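Local structure of vaginolysin (5IMY) at residues A[207-221]-A[257-271]. The protein probably binds cholesterol in host membranes and acts as a secreted pore-forming toxin of the cholesterol-dependent cytolysin family. Numbering follows the deposited sequence.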
ATOM      1  N   LYS A 207       5.271  -9.199  18.702  1.00 48.26           N
ATOM      2  CA  LYS A 207       4.968 -10.594  18.421  1.00 45.47           C
ATOM      3  C   LYS A 207       3.941 -10.696  17.304  1.00 40.93           C
ATOM      4  O   LYS A 207       3.189  -9.760  17.026  1.00 44.37           O
ATOM      5  CB  LYS A 207       4.421 -11.322  19.656  1.00 47.90           C
ATOM      6  CG  LYS A 207       5.463 -11.720  20.680  1.00 54.70           C
ATOM      7  CD  LYS A 207       4.881 -12.723  21.665  1.00 63.62           C
ATOM      8  CE  LYS A 207       5.759 -12.886  22.892  1.00 70.60           C
ATOM      9  NZ  LYS A 207       5.390 -14.096  23.677  1.00 66.48           N
ATOM     10  N   GLN A 208       3.940 -11.858  16.659  1.00 39.96           N
ATOM     11  CA  GLN A 208       2.823 -12.331  15.855  1.00 50.02           C
ATOM     12  C   GLN A 208       2.314 -13.611  16.497  1.00 48.69           C
ATOM     13  O   GLN A 208       3.110 -14.469  16.889  1.00 46.57           O
ATOM     14  CB  GLN A 208       3.233 -12.593  14.402  1.00 52.79           C
ATOM     15  CG  GLN A 208       3.381 -11.339  13.556  1.00 40.94           C
ATOM     16  CD  GLN A 208       3.741 -11.652  12.116  1.00 48.76           C
ATOM     17  OE1 GLN A 208       2.873 -11.703  11.246  1.00 55.60           O
ATOM     18  NE2 GLN A 208       5.026 -11.863  11.858  1.00 56.99           N
ATOM     19  N   THR A 209       0.995 -13.736  16.624  1.00 40.05           N
ATOM     20  CA  THR A 209       0.410 -14.854  17.350  1.00 44.26           C
ATOM     21  C   THR A 209      -0.754 -15.438  16.564  1.00 41.35           C
ATOM     22  O   THR A 209      -1.542 -14.702  15.963  1.00 41.96           O
ATOM     23  CB  THR A 209      -0.070 -14.426  18.743  1.00 43.43           C
ATOM     24  OG1 THR A 209       1.031 -13.901  19.492  1.00 33.85           O
ATOM     25  CG2 THR A 209      -0.668 -15.613  19.498  1.00 48.05           C
ATOM     26  N   GLN A 210      -0.855 -16.765  16.581  1.00 35.30           N
ATOM     27  CA  GLN A 210      -1.933 -17.485  15.921  1.00 37.84           C
ATOM     28  C   GLN A 210      -2.596 -18.409  16.931  1.00 38.88           C
ATOM     29  O   GLN A 210      -1.906 -19.108  17.680  1.00 35.44           O
ATOM     30  CB  GLN A 210      -1.408 -18.295  14.728  1.00 34.36           C
ATOM     31  CG  GLN A 210      -2.482 -18.723  13.742  1.00 37.82           C
ATOM     32  CD  GLN A 210      -3.078 -17.551  12.987  1.00 42.38           C
ATOM     33  OE1 GLN A 210      -2.528 -16.449  12.991  1.00 49.59           O
ATOM     34  NE2 GLN A 210      -4.209 -17.783  12.335  1.00 46.42           N
ATOM     35  N   ILE A 211      -3.926 -18.406  16.951  1.00 34.48           N
ATOM     36  CA  ILE A 211      -4.715 -19.273  17.822  1.00 36.16           C
ATOM     37  C   ILE A 211      -5.467 -20.260  16.945  1.00 34.03           C
ATOM     38  O   ILE A 211      -6.092 -19.867  15.953  1.00 40.34           O
ATOM     39  CB  ILE A 211      -5.688 -18.464  18.697  1.00 36.54           C
ATOM     40  CG1 ILE A 211      -4.930 -17.408  19.511  1.00 35.42           C
ATOM     41  CG2 ILE A 211      -6.479 -19.391  19.615  1.00 35.91           C
ATOM     42  CD1 ILE A 211      -3.848 -17.969  20.420  1.00 38.66           C
ATOM     43  N   VAL A 212      -5.410 -21.538  17.309  1.00 33.16           N
ATOM     44  CA  VAL A 212      -5.985 -22.605  16.496  1.00 32.32           C
ATOM     45  C   VAL A 212      -6.663 -23.611  17.414  1.00 33.42           C
ATOM     46  O   VAL A 212      -6.052 -24.101  18.368  1.00 33.64           O
ATOM     47  CB  VAL A 212      -4.915 -23.299  15.630  1.00 38.55           C
ATOM     48  CG1 VAL A 212      -5.545 -24.372  14.754  1.00 37.25           C
ATOM     49  CG2 VAL A 212      -4.179 -22.275  14.778  1.00 40.10           C
ATOM     50  N   ASN A 213      -7.924 -23.915  17.123  1.00 40.20           N
ATOM     51  CA  ASN A 213      -8.680 -24.940  17.832  1.00 34.57           C
ATOM     52  C   ASN A 213      -8.638 -26.219  17.006  1.00 34.26           C
ATOM     53  O   ASN A 213      -9.096 -26.234  15.861  1.00 35.28           O
ATOM     54  CB  ASN A 213     -10.123 -24.486  18.058  1.00 39.69           C
ATOM     55  CG  ASN A 213     -10.923 -25.463  18.900  1.00 39.22           C
ATOM     56  OD1 ASN A 213     -10.370 -26.193  19.724  1.00 39.71           O
ATOM     57  ND2 ASN A 213     -12.235 -25.481  18.695  1.00 46.19           N
ATOM     58  N   PHE A 214      -8.076 -27.282  17.577  1.00 39.69           N
ATOM     59  CA  PHE A 214      -8.011 -28.579  16.916  1.00 38.20           C
ATOM     60  C   PHE A 214      -9.061 -29.504  17.511  1.00 33.74           C
ATOM     61  O   PHE A 214      -9.128 -29.669  18.735  1.00 33.33           O
ATOM     62  CB  PHE A 214      -6.625 -29.210  17.062  1.00 35.94           C
ATOM     63  CG  PHE A 214      -5.575 -28.573  16.208  1.00 32.28           C
ATOM     64  CD1 PHE A 214      -5.454 -28.907  14.869  1.00 38.04           C
ATOM     65  CD2 PHE A 214      -4.701 -27.643  16.741  1.00 37.54           C
ATOM     66  CE1 PHE A 214      -4.486 -28.321  14.080  1.00 40.46           C
ATOM     67  CE2 PHE A 214      -3.730 -27.055  15.958  1.00 40.07           C
ATOM     68  CZ  PHE A 214      -3.621 -27.394  14.625  1.00 34.78           C
ATOM     69  N   LYS A 215      -9.877 -30.102  16.647  1.00 36.76           N
ATOM     70  CA  LYS A 215     -10.893 -31.065  17.052  1.00 37.10           C
ATOM     71  C   LYS A 215     -10.656 -32.368  16.306  1.00 33.77           C
ATOM     72  O   LYS A 215     -10.717 -32.403  15.072  1.00 29.75           O
ATOM     73  CB  LYS A 215     -12.300 -30.536  16.772  1.00 41.03           C
ATOM     74  CG  LYS A 215     -12.869 -29.697  17.901  1.00 44.06           C
ATOM     75  CD  LYS A 215     -14.159 -29.009  17.498  1.00 44.41           C
ATOM     76  CE  LYS A 215     -14.740 -28.229  18.661  1.00 46.49           C
ATOM     77  NZ  LYS A 215     -15.814 -27.293  18.233  1.00 60.88           N
ATOM     78  N   GLN A 216     -10.385 -33.433  17.056  1.00 32.57           N
ATOM     79  CA  GLN A 216     -10.222 -34.774  16.508  1.00 37.61           C
ATOM     80  C   GLN A 216     -11.435 -35.595  16.931  1.00 35.51           C
ATOM     81  O   GLN A 216     -11.594 -35.915  18.115  1.00 32.58           O
ATOM     82  CB  GLN A 216      -8.922 -35.407  16.994  1.00 40.84           C
ATOM     83  CG  GLN A 216      -7.713 -34.494  16.856  1.00 45.31           C
ATOM     84  CD  GLN A 216      -6.401 -35.220  17.062  1.00 40.33           C
ATOM     85  OE1 GLN A 216      -5.862 -35.254  18.170  1.00 47.69           O
ATOM     86  NE2 GLN A 216      -5.876 -35.805  15.992  1.00 53.00           N
ATOM     87  N   THR A 217     -12.293 -35.922  15.970  1.00 34.74           N
ATOM     88  CA  THR A 217     -13.529 -36.646  16.235  1.00 31.17           C
ATOM     89  C   THR A 217     -13.332 -38.116  15.888  1.00 35.47           C
ATOM     90  O   THR A 217     -13.046 -38.452  14.734  1.00 37.67           O
ATOM     91  CB  THR A 217     -14.689 -36.059  15.429  1.00 34.47           C
ATOM     92  OG1 THR A 217     -14.872 -34.683  15.782  1.00 30.13           O
ATOM     93  CG2 THR A 217     -15.983 -36.822  15.704  1.00 36.41           C
ATOM     94  N   TYR A 218     -13.495 -38.986  16.885  1.00 39.48           N
ATOM     95  CA  TYR A 218     -13.468 -40.423  16.642  1.00 38.14           C
ATOM     96  C   TYR A 218     -14.819 -40.929  16.159  1.00 36.95           C
ATOM     97  O   TYR A 218     -14.889 -41.727  15.218  1.00 40.22           O
ATOM     98  CB  TYR A 218     -13.064 -41.163  17.915  1.00 42.24           C
ATOM     99  CG  TYR A 218     -11.708 -40.771  18.451  1.00 40.92           C
ATOM    100  CD1 TYR A 218     -10.596 -40.707  17.621  1.00 45.11           C
ATOM    101  CD2 TYR A 218     -11.542 -40.456  19.789  1.00 42.28           C
ATOM    102  CE1 TYR A 218      -9.357 -40.343  18.115  1.00 47.44           C
ATOM    103  CE2 TYR A 218     -10.313 -40.087  20.292  1.00 44.98           C
ATOM    104  CZ  TYR A 218      -9.222 -40.034  19.453  1.00 44.06           C
ATOM    105  OH  TYR A 218      -7.997 -39.670  19.960  1.00 56.54           O
ATOM    106  N   TYR A 219     -15.898 -40.480  16.794  1.00 43.64           N
ATOM    107  CA  TYR A 219     -17.234 -40.927  16.435  1.00 39.58           C
ATOM    108  C   TYR A 219     -18.242 -39.896  16.914  1.00 38.77           C
ATOM    109  O   TYR A 219     -17.932 -39.025  17.731  1.00 38.27           O
ATOM    110  CB  TYR A 219     -17.545 -42.305  17.035  1.00 35.06           C
ATOM    111  CG  TYR A 219     -17.319 -42.391  18.527  1.00 37.33           C
ATOM    112  CD1 TYR A 219     -18.299 -41.981  19.424  1.00 37.08           C
ATOM    113  CD2 TYR A 219     -16.129 -42.887  19.041  1.00 36.02           C
ATOM    114  CE1 TYR A 219     -18.095 -42.061  20.789  1.00 33.61           C
ATOM    115  CE2 TYR A 219     -15.918 -42.972  20.404  1.00 39.10           C
ATOM    116  CZ  TYR A 219     -16.904 -42.557  21.273  1.00 32.63           C
ATOM    117  OH  TYR A 219     -16.697 -42.638  22.632  1.00 38.14           O
ATOM    118  N   THR A 220     -19.460 -40.013  16.392  1.00 40.03           N
ATOM    119  CA  THR A 220     -20.536 -39.080  16.684  1.00 38.14           C
ATOM    120  C   THR A 220     -21.758 -39.860  17.144  1.00 40.58           C
ATOM    121  O   THR A 220     -22.143 -40.847  16.510  1.00 40.00           O
ATOM    122  CB  THR A 220     -20.875 -38.233  15.449  1.00 37.67           C
ATOM    123  OG1 THR A 220     -19.760 -37.394  15.124  1.00 39.21           O
ATOM    124  CG2 THR A 220     -22.107 -37.367  15.695  1.00 39.00           C
ATOM    125  N   VAL A 221     -22.354 -39.421  18.247  1.00 38.66           N
ATOM    126  CA  VAL A 221     -23.612 -39.973  18.735  1.00 38.67           C
ATOM    127  C   VAL A 221     -24.726 -39.051  18.267  1.00 40.37           C
ATOM    128  O   VAL A 221     -24.731 -37.857  18.588  1.00 36.69           O
ATOM    129  CB  VAL A 221     -23.614 -40.113  20.266  1.00 43.76           C
ATOM    130  CG1 VAL A 221     -24.954 -40.663  20.748  1.00 36.80           C
ATOM    131  CG2 VAL A 221     -22.468 -41.012  20.717  1.00 37.78           C
ATOM    132  N   SER A 257     -28.988 -32.555  18.252  1.00 32.10           N
ATOM    133  CA  SER A 257     -29.161 -33.616  17.265  1.00 30.07           C
ATOM    134  C   SER A 257     -27.992 -34.593  17.271  1.00 27.78           C
ATOM    135  O   SER A 257     -28.181 -35.776  16.969  1.00 34.81           O
ATOM    136  CB  SER A 257     -29.349 -33.017  15.871  1.00 28.00           C
ATOM    137  OG  SER A 257     -28.851 -31.694  15.808  1.00 38.38           O
ATOM    138  N   ASN A 258     -26.790 -34.132  17.607  1.00 34.06           N
ATOM    139  CA  ASN A 258     -25.656 -35.040  17.706  1.00 37.97           C
ATOM    140  C   ASN A 258     -24.573 -34.408  18.567  1.00 30.60           C
ATOM    141  O   ASN A 258     -24.501 -33.187  18.718  1.00 32.15           O
ATOM    142  CB  ASN A 258     -25.097 -35.401  16.323  1.00 37.03           C
ATOM    143  CG  ASN A 258     -24.235 -34.299  15.733  1.00 42.67           C
ATOM    144  OD1 ASN A 258     -23.086 -34.108  16.134  1.00 42.17           O
ATOM    145  ND2 ASN A 258     -24.781 -33.580  14.759  1.00 44.67           N
ATOM    146  N   VAL A 259     -23.734 -35.272  19.132  1.00 32.51           N
ATOM    147  CA  VAL A 259     -22.583 -34.867  19.929  1.00 33.70           C
ATOM    148  C   VAL A 259     -21.367 -35.614  19.406  1.00 36.86           C
ATOM    149  O   VAL A 259     -21.400 -36.842  19.263  1.00 33.14           O
ATOM    150  CB  VAL A 259     -22.794 -35.153  21.428  1.00 32.19           C
ATOM    151  CG1 VAL A 259     -21.507 -34.902  22.218  1.00 31.85           C
ATOM    152  CG2 VAL A 259     -23.923 -34.294  21.973  1.00 29.25           C
ATOM    153  N   ALA A 260     -20.299 -34.877  19.120  1.00 33.85           N
ATOM    154  CA  ALA A 260     -19.060 -35.466  18.643  1.00 33.99           C
ATOM    155  C   ALA A 260     -18.167 -35.813  19.825  1.00 33.27           C
ATOM    156  O   ALA A 260     -18.066 -35.050  20.790  1.00 34.56           O
ATOM    157  CB  ALA A 260     -18.337 -34.504  17.698  1.00 28.31           C
ATOM    158  N   TYR A 261     -17.521 -36.973  19.744  1.00 33.75           N
ATOM    159  CA  TYR A 261     -16.642 -37.459  20.796  1.00 39.15           C
ATOM    160  C   TYR A 261     -15.229 -37.598  20.254  1.00 38.23           C
ATOM    161  O   TYR A 261     -15.029 -38.032  19.114  1.00 36.63           O
ATOM    162  CB  TYR A 261     -17.127 -38.805  21.345  1.00 40.05           C
ATOM    163  CG  TYR A 261     -18.402 -38.708  22.149  1.00 37.38           C
ATOM    164  CD1 TYR A 261     -18.373 -38.714  23.536  1.00 43.23           C
ATOM    165  CD2 TYR A 261     -19.636 -38.601  21.521  1.00 36.21           C
ATOM    166  CE1 TYR A 261     -19.534 -38.623  24.277  1.00 40.05           C
ATOM    167  CE2 TYR A 261     -20.806 -38.508  22.253  1.00 40.30           C
ATOM    168  CZ  TYR A 261     -20.749 -38.520  23.631  1.00 37.77           C
ATOM    169  OH  TYR A 261     -21.909 -38.427  24.367  1.00 41.68           O
ATOM    170  N   GLY A 262     -14.252 -37.226  21.073  1.00 37.33           N
ATOM    171  CA  GLY A 262     -12.868 -37.371  20.682  1.00 37.69           C
ATOM    172  C   GLY A 262     -11.902 -36.553  21.508  1.00 37.38           C
ATOM    173  O   GLY A 262     -11.897 -36.639  22.741  1.00 31.23           O
ATOM    174  N   ARG A 263     -11.074 -35.757  20.834  1.00 33.06           N
ATOM    175  CA  ARG A 263      -9.979 -35.044  21.475  1.00 28.36           C
ATOM    176  C   ARG A 263      -9.960 -33.612  20.967  1.00 36.67           C
ATOM    177  O   ARG A 263     -10.024 -33.380  19.756  1.00 39.81           O
ATOM    178  CB  ARG A 263      -8.649 -35.744  21.181  1.00 43.23           C
ATOM    179  CG  ARG A 263      -7.535 -35.458  22.166  1.00 55.38           C
ATOM    180  CD  ARG A 263      -6.497 -36.566  22.114  1.00 54.57           C
ATOM    181  NE  ARG A 263      -5.200 -36.145  22.636  1.00 65.42           N
ATOM    182  CZ  ARG A 263      -4.257 -35.547  21.914  1.00 69.53           C
ATOM    183  NH1 ARG A 263      -4.456 -35.285  20.627  1.00 53.86           N
ATOM    184  NH2 ARG A 263      -3.107 -35.206  22.481  1.00 72.32           N
ATOM    185  N   SER A 264      -9.878 -32.657  21.891  1.00 36.96           N
ATOM    186  CA  SER A 264      -9.927 -31.240  21.563  1.00 38.33           C
ATOM    187  C   SER A 264      -8.810 -30.508  22.291  1.00 35.51           C
ATOM    188  O   SER A 264      -8.514 -30.810  23.451  1.00 40.08           O
ATOM    189  CB  SER A 264     -11.284 -30.635  21.946  1.00 41.39           C
ATOM    190  OG  SER A 264     -11.251 -29.219  21.891  1.00 48.04           O
ATOM    191  N   MET A 265      -8.193 -29.544  21.610  1.00 37.62           N
ATOM    192  CA  MET A 265      -7.140 -28.751  22.226  1.00 42.72           C
ATOM    193  C   MET A 265      -7.035 -27.399  21.534  1.00 39.49           C
ATOM    194  O   MET A 265      -7.398 -27.249  20.364  1.00 36.42           O
ATOM    195  CB  MET A 265      -5.786 -29.469  22.170  1.00 45.22           C
ATOM    196  CG  MET A 265      -5.285 -29.765  20.768  1.00 42.03           C
ATOM    197  SD  MET A 265      -3.592 -30.381  20.775  1.00 63.31           S
ATOM    198  CE  MET A 265      -3.253 -30.397  19.022  1.00 46.59           C
ATOM    199  N   TYR A 266      -6.525 -26.422  22.278  1.00 40.07           N
ATOM    200  CA  TYR A 266      -6.228 -25.093  21.766  1.00 42.05           C
ATOM    201  C   TYR A 266      -4.719 -24.904  21.698  1.00 38.74           C
ATOM    202  O   TYR A 266      -3.999 -25.276  22.629  1.00 38.30           O
ATOM    203  CB  TYR A 266      -6.849 -24.012  22.654  1.00 47.57           C
ATOM    204  CG  TYR A 266      -8.305 -23.739  22.361  1.00 39.42           C
ATOM    205  CD1 TYR A 266      -8.673 -22.756  21.455  1.00 42.41           C
ATOM    206  CD2 TYR A 266      -9.310 -24.461  22.988  1.00 45.64           C
ATOM    207  CE1 TYR A 266     -10.000 -22.498  21.179  1.00 45.88           C
ATOM    208  CE2 TYR A 266     -10.643 -24.210  22.719  1.00 46.94           C
ATOM    209  CZ  TYR A 266     -10.982 -23.226  21.813  1.00 41.73           C
ATOM    210  OH  TYR A 266     -12.307 -22.967  21.536  1.00 51.04           O
ATOM    211  N   VAL A 267      -4.245 -24.322  20.600  1.00 37.20           N
ATOM    212  CA  VAL A 267      -2.817 -24.158  20.353  1.00 37.70           C
ATOM    213  C   VAL A 267      -2.536 -22.698  20.036  1.00 36.44           C
ATOM    214  O   VAL A 267      -3.239 -22.087  19.223  1.00 38.38           O
ATOM    215  CB  VAL A 267      -2.328 -25.058  19.202  1.00 37.95           C
ATOM    216  CG1 VAL A 267      -0.818 -24.947  19.052  1.00 40.27           C
ATOM    217  CG2 VAL A 267      -2.738 -26.502  19.445  1.00 44.45           C
ATOM    218  N   LYS A 268      -1.506 -22.145  20.670  1.00 41.22           N
ATOM    219  CA  LYS A 268      -1.038 -20.791  20.402  1.00 38.92           C
ATOM    220  C   LYS A 268       0.309 -20.870  19.698  1.00 38.66           C
ATOM    221  O   LYS A 268       1.280 -21.379  20.269  1.00 41.60           O
ATOM    222  CB  LYS A 268      -0.917 -19.985  21.695  1.00 41.18           C
ATOM    223  CG  LYS A 268      -0.336 -18.582  21.505  1.00 48.43           C
ATOM    224  CD  LYS A 268      -0.104 -17.867  22.832  1.00 56.54           C
ATOM    225  CE  LYS A 268       1.044 -18.485  23.622  1.00 61.20           C
ATOM    226  NZ  LYS A 268       1.263 -17.809  24.929  1.00 69.17           N
ATOM    227  N   PHE A 269       0.363 -20.378  18.464  1.00 37.43           N
ATOM    228  CA  PHE A 269       1.615 -20.185  17.746  1.00 38.99           C
ATOM    229  C   PHE A 269       2.006 -18.719  17.846  1.00 39.09           C
ATOM    230  O   PHE A 269       1.200 -17.840  17.525  1.00 40.76           O
ATOM    231  CB  PHE A 269       1.489 -20.566  16.270  1.00 34.30           C
ATOM    232  CG  PHE A 269       0.988 -21.958  16.033  1.00 42.16           C
ATOM    233  CD1 PHE A 269       1.872 -22.986  15.758  1.00 41.02           C
ATOM    234  CD2 PHE A 269      -0.368 -22.235  16.060  1.00 35.88           C
ATOM    235  CE1 PHE A 269       1.414 -24.268  15.528  1.00 44.35           C
ATOM    236  CE2 PHE A 269      -0.832 -23.514  15.830  1.00 30.68           C
ATOM    237  CZ  PHE A 269       0.061 -24.532  15.564  1.00 40.09           C
ATOM    238  N   ASP A 270       3.235 -18.451  18.283  1.00 44.84           N
ATOM    239  CA  ASP A 270       3.748 -17.093  18.244  1.00 45.77           C
ATOM    240  C   ASP A 270       5.233 -17.111  17.920  1.00 52.61           C
ATOM    241  O   ASP A 270       5.935 -18.091  18.182  1.00 56.51           O
ATOM    242  CB  ASP A 270       3.494 -16.333  19.562  1.00 50.46           C
ATOM    243  CG  ASP A 270       4.193 -16.959  20.756  1.00 65.76           C
ATOM    244  OD1 ASP A 270       5.132 -17.755  20.563  1.00 70.77           O
ATOM    245  OD2 ASP A 270       3.806 -16.637  21.901  1.00 61.72           O
ATOM    246  N   THR A 271       5.695 -16.013  17.331  1.00 49.87           N
ATOM    247  CA  THR A 271       7.100 -15.832  17.010  1.00 47.25           C
ATOM    248  C   THR A 271       7.433 -14.357  17.146  1.00 51.89           C
ATOM    249  O   THR A 271       6.555 -13.493  17.064  1.00 50.00           O
ATOM    250  CB  THR A 271       7.432 -16.316  15.591  1.00 47.63           C
ATOM    251  OG1 THR A 271       8.840 -16.183  15.356  1.00 57.01           O
ATOM    252  CG2 THR A 271       6.671 -15.499  14.547  1.00 46.59           C
TER
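Phe214 and Val267 meet on one face of a long antiparallel strand pair. Methyl CG2 of Val267 comes to the edge of the Phe214 ring, 3.5 Å from its CD2. Met265 CE reaches the same CD2 obliquely, at 3.9 Å. Further along this face, Val212 CG2 touches Phe269 CE2 at 3.7 Å.

On the other face, the Asn213 side chain lies flat over the Tyr266 ring, with amide and ring planes 6° apart. Asn213 CG is anti to the backbone N (chi1 -175°), which carries the amide across onto that ring.

Gln216 OE1 meets the edge of the Arg263 guanidinium in its plane. The bond from NH1 is short, 2.8 Å, but bent and weak. NH1 also bonds Leu332 O.

Both strands turn a corner at Tyr218 and Gly262. A classic beta bulge sets Tyr218 and Tyr219 against Tyr261. Tyr218 N bonds Tyr261 O at 2.9 Å; Tyr219 N reaches the same oxygen weakly. Past the bend, the Tyr219 and Tyr261 rings are near parallel but slid apart, with centroids 5.5 Å apart. Val221 CG2 packs against Tyr261 CE2 at 3.4 Å.

The pair lies within the bent antiparallel sheet of the cytolysin fold. Strands 166-173 and 305-311 flank its longer arm. Helix 326-335 packs on Phe214, Met265 and Phe269, and helix 278-286 also touches Phe214.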